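Local coordinates for protein oligogalacturonate lyase (PDB 3PE7) that probably cleaves short oligogalacturonates in the cytoplasm by beta-elimination, using a manganese-binding site in a seven-bladed beta-propeller, at residues T153-K156 and K157-E160; V324-M327 and K328-T331. All blocks are in the same frame, centred on the assembly; numbering follows the deposited sequence.

Contact 1 of 2, residues T153-K156 and K157-E160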
# COMPACT_ATOMS: atom_id res chain seq x y z
N THR A 153 7.49 16.30 -5.97
CA THR A 153 6.39 16.92 -5.23
C THR A 153 5.14 17.18 -6.05
O THR A 153 4.10 17.58 -5.50
CB THR A 153 6.84 18.23 -4.56
OG1 THR A 153 7.28 19.14 -5.57
CG2 THR A 153 7.97 17.96 -3.54
N ASP A 154 5.22 16.97 -7.37
CA ASP A 154 4.07 17.06 -8.26
C ASP A 154 4.25 16.08 -9.42
O ASP A 154 5.33 15.51 -9.61
CB ASP A 154 3.84 18.50 -8.77
CG ASP A 154 5.00 19.03 -9.61
OD1 ASP A 154 5.27 18.47 -10.70
OD2 ASP A 154 5.63 20.04 -9.18
N TRP A 155 3.19 15.91 -10.22
CA TRP A 155 3.19 14.91 -11.29
C TRP A 155 4.05 15.23 -12.51
O TRP A 155 4.50 14.31 -13.19
CB TRP A 155 1.75 14.53 -11.67
CG TRP A 155 1.11 13.78 -10.54
CD1 TRP A 155 0.16 14.24 -9.68
CD2 TRP A 155 1.42 12.44 -10.12
NE1 TRP A 155 -0.16 13.27 -8.75
CE2 TRP A 155 0.60 12.16 -9.00
CE3 TRP A 155 2.31 11.45 -10.58
CZ2 TRP A 155 0.64 10.93 -8.34
CZ3 TRP A 155 2.34 10.23 -9.92
CH2 TRP A 155 1.51 9.98 -8.81
N LYS A 156 4.30 16.52 -12.76
CA LYS A 156 5.26 16.91 -13.78
C LYS A 156 6.70 16.48 -13.43
O LYS A 156 7.42 15.96 -14.28
CB LYS A 156 5.18 18.43 -14.06
CG LYS A 156 6.18 18.96 -15.08
CD LYS A 156 5.91 18.42 -16.49
CE LYS A 156 6.89 19.00 -17.50
NZ LYS A 156 6.72 18.42 -18.87
N LYS A 157 7.10 16.70 -12.18
CA LYS A 157 8.41 16.26 -11.71
C LYS A 157 8.50 14.73 -11.83
O LYS A 157 9.52 14.21 -12.28
CB LYS A 157 8.65 16.68 -10.25
CG LYS A 157 8.90 18.18 -10.05
CD LYS A 157 8.73 18.55 -8.58
CE LYS A 157 9.09 20.01 -8.31
NZ LYS A 157 8.16 20.98 -8.98
N PHE A 158 7.43 14.05 -11.43
CA PHE A 158 7.36 12.58 -11.48
C PHE A 158 7.50 12.08 -12.91
O PHE A 158 8.23 11.11 -13.16
CB PHE A 158 6.04 12.10 -10.85
CG PHE A 158 6.02 10.63 -10.46
CD1 PHE A 158 6.35 10.22 -9.16
CD2 PHE A 158 5.63 9.67 -11.39
CE1 PHE A 158 6.33 8.87 -8.81
CE2 PHE A 158 5.60 8.31 -11.04
CZ PHE A 158 5.94 7.91 -9.76
N HIS A 159 6.85 12.76 -13.85
CA HIS A 159 6.95 12.42 -15.27
C HIS A 159 8.36 12.60 -15.83
O HIS A 159 8.93 11.66 -16.41
CB HIS A 159 5.94 13.24 -16.10
CG HIS A 159 5.93 12.89 -17.56
ND1 HIS A 159 6.71 13.55 -18.48
CD2 HIS A 159 5.25 11.94 -18.24
CE1 HIS A 159 6.49 13.03 -19.68
NE2 HIS A 159 5.62 12.05 -19.56
N GLU A 160 8.94 13.78 -15.61
CA GLU A 160 10.27 14.13 -16.14
C GLU A 160 11.40 13.32 -15.52
O GLU A 160 12.44 13.10 -16.15
CB GLU A 160 10.55 15.63 -15.95
CG GLU A 160 9.62 16.55 -16.77
CD GLU A 160 9.67 16.28 -18.26
OE1 GLU A 160 10.79 16.24 -18.83
OE2 GLU A 160 8.59 16.12 -18.87

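Contact 2 of 2, residues V324-M327 and K328-T331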
# COMPACT_ATOMS: atom_id res chain seq x y z
N VAL A 324 -16.22 -4.94 -5.05
CA VAL A 324 -15.63 -6.20 -4.61
C VAL A 324 -15.82 -7.21 -5.72
O VAL A 324 -16.91 -7.32 -6.30
CB VAL A 324 -16.22 -6.72 -3.27
CG1 VAL A 324 -15.84 -8.20 -3.03
CG2 VAL A 324 -15.73 -5.87 -2.12
N PHE A 325 -14.74 -7.93 -6.02
CA PHE A 325 -14.73 -8.93 -7.08
C PHE A 325 -14.65 -10.30 -6.44
O PHE A 325 -13.70 -10.59 -5.71
CB PHE A 325 -13.54 -8.71 -8.02
CG PHE A 325 -13.46 -7.31 -8.55
CD1 PHE A 325 -14.15 -6.93 -9.69
CD2 PHE A 325 -12.71 -6.35 -7.87
CE1 PHE A 325 -14.09 -5.62 -10.16
CE2 PHE A 325 -12.64 -5.04 -8.33
CZ PHE A 325 -13.33 -4.67 -9.47
N ASN A 326 -15.69 -11.12 -6.66
CA ASN A 326 -15.69 -12.49 -6.16
C ASN A 326 -15.05 -13.37 -7.22
O ASN A 326 -15.61 -13.60 -8.30
CB ASN A 326 -17.11 -12.94 -5.80
CG ASN A 326 -17.16 -14.34 -5.19
OD1 ASN A 326 -16.38 -15.22 -5.56
ND2 ASN A 326 -18.11 -14.55 -4.28
N MET A 327 -13.84 -13.83 -6.92
CA MET A 327 -13.02 -14.51 -7.91
C MET A 327 -13.40 -15.98 -8.06
O MET A 327 -12.91 -16.65 -8.96
CB MET A 327 -11.53 -14.34 -7.59
CG MET A 327 -11.07 -12.90 -7.31
SD MET A 327 -11.42 -11.69 -8.62
CE MET A 327 -10.38 -12.34 -9.94
N LYS A 328 -14.24 -16.49 -7.18
CA LYS A 328 -14.72 -17.87 -7.30
C LYS A 328 -15.90 -17.93 -8.26
O LYS A 328 -16.03 -18.89 -9.05
CB LYS A 328 -15.14 -18.42 -5.94
CG LYS A 328 -14.00 -18.83 -5.04
CD LYS A 328 -14.56 -19.36 -3.73
CE LYS A 328 -13.44 -19.68 -2.74
NZ LYS A 328 -14.03 -20.03 -1.42
N ASN A 329 -16.74 -16.89 -8.17
CA ASN A 329 -18.00 -16.69 -8.87
C ASN A 329 -17.82 -16.00 -10.23
O ASN A 329 -18.63 -16.17 -11.15
CB ASN A 329 -18.83 -15.69 -8.04
CG ASN A 329 -19.84 -16.35 -7.12
OD1 ASN A 329 -19.49 -17.09 -6.20
ND2 ASN A 329 -21.11 -16.06 -7.35
N GLY A 330 -16.79 -15.15 -10.32
CA GLY A 330 -16.68 -14.22 -11.43
C GLY A 330 -17.66 -13.06 -11.33
O GLY A 330 -17.91 -12.37 -12.32
N THR A 331 -18.20 -12.81 -10.14
CA THR A 331 -19.17 -11.72 -9.96
C THR A 331 -18.54 -10.43 -9.41
O THR A 331 -17.50 -10.46 -8.75
CB THR A 331 -20.33 -12.12 -9.06
OG1 THR A 331 -19.83 -12.59 -7.81
CG2 THR A 331 -21.18 -13.23 -9.72

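Contact 1 of 2, residues T153-K156 and K157-E160
Trp155 lays the edge of its six-membered ring over one face of Phe158, in a T-shaped (edge-to-face) pair with centroids 5.0 Å apart and planes inclined at 62°. The touching atom is Trp155 CZ3, which stands 3.6 Å from Phe158 CD2 and lies toward the rim of the phenyl ring. Both side chains point the same way from the helix; Phe158 sets its CG opposite the backbone N (chi1 -163°), which brings its face against the indole. Asp154 is the N-cap and grips Lys157 twice. Asp154 OD1 accepts from Lys157 N at 2.9 Å, a nearly straight capping bond, while Asp154 OD2 makes a 2.7 Å salt bridge with Lys157 NZ. The ammonium reaches back because the lysine chain runs extended before bending at its last torsion, and Lys157 CE passes 3.4 Å from Thr153 OG1. One turn further on, Glu160 OE2 takes two donors from opposite faces of its carboxylate: Lys156 NZ at 3.0 Å, in a salt bridge, and His159 ND1 at 3.2 Å, with Glu160 OE2 at the edge of the imidazole and in its plane. The main-chain bonds from Phe158, His159 and Glu160 to the residues four earlier complete the helical turn. Helix 155-161 lies in the excursion between strands 138-145 and 168-174 of one propeller blade; Phe158 also meets Trp189, just before strand 190-196, and Trp155 rests on Arg349, its side chain about 8 Å from the bound manganese.

Contact 2 of 2, residues V324-M327 and K328-T331
The carboxamide of Asn326 is met at its oxygen by two backbone N-H groups in different ways: Lys328 N lies in the carbonyl plane, 3.0 Å from Asn326 OD1, whereas Asn329 N stands above that plane, 3.1 Å from the same Asn326 OD1. The side chain of Asn329 crosses this amide at a slant, Asn329 CB lying 3.6 Å from Asn326 CG. With CG turned opposite its own backbone N (chi1 -176°), Asn326 directs OD1 into the turn, in the manner of an Asx turn. Its ND2 donates to Val386 O, tying the hairpin to the C-terminal tail, and this bond and the two at OD1 together hold the rotation of the amide. On the main chain, Asn326 N donates to Thr331 O at 2.8 Å, while Asn326 O receives weak bonds from Gly330 N and Thr331 N. Gly330 has a positive phi of 74° where the chain turns back. Thr331 OG1 packs 3.4 Å from Asn326 CB and is hydrogen-bonded to His333 NE2. The turn is the beta-hairpin connection between strands 321-326 and 331-337, the two last strands of a four-stranded propeller blade; on its other side strand 321-326 pairs with strand 296-301, and Phe325 and Met327 pack against strand 276-285 of the preceding blade.

How the contacts relate
Both contacts are local, each within a continuous run of chain, yet they sit in different blades, their centres about 36 Å apart and their nearest atoms about 21 Å apart. Contact 1 is a surface helical turn with no buried residue, held by salt bridges and an aromatic pair, and its tryptophan approaches the manganese site. Contact 2 is partly buried: its strand residues are enclosed, while Lys328 and Gly330 of the turn are exposed, and the polar bonds across its two segments join amide and main-chain groups. Asp154 accepts one backbone N-H through a side-chain oxygen at a helix start, Asn326 two in a hairpin turn.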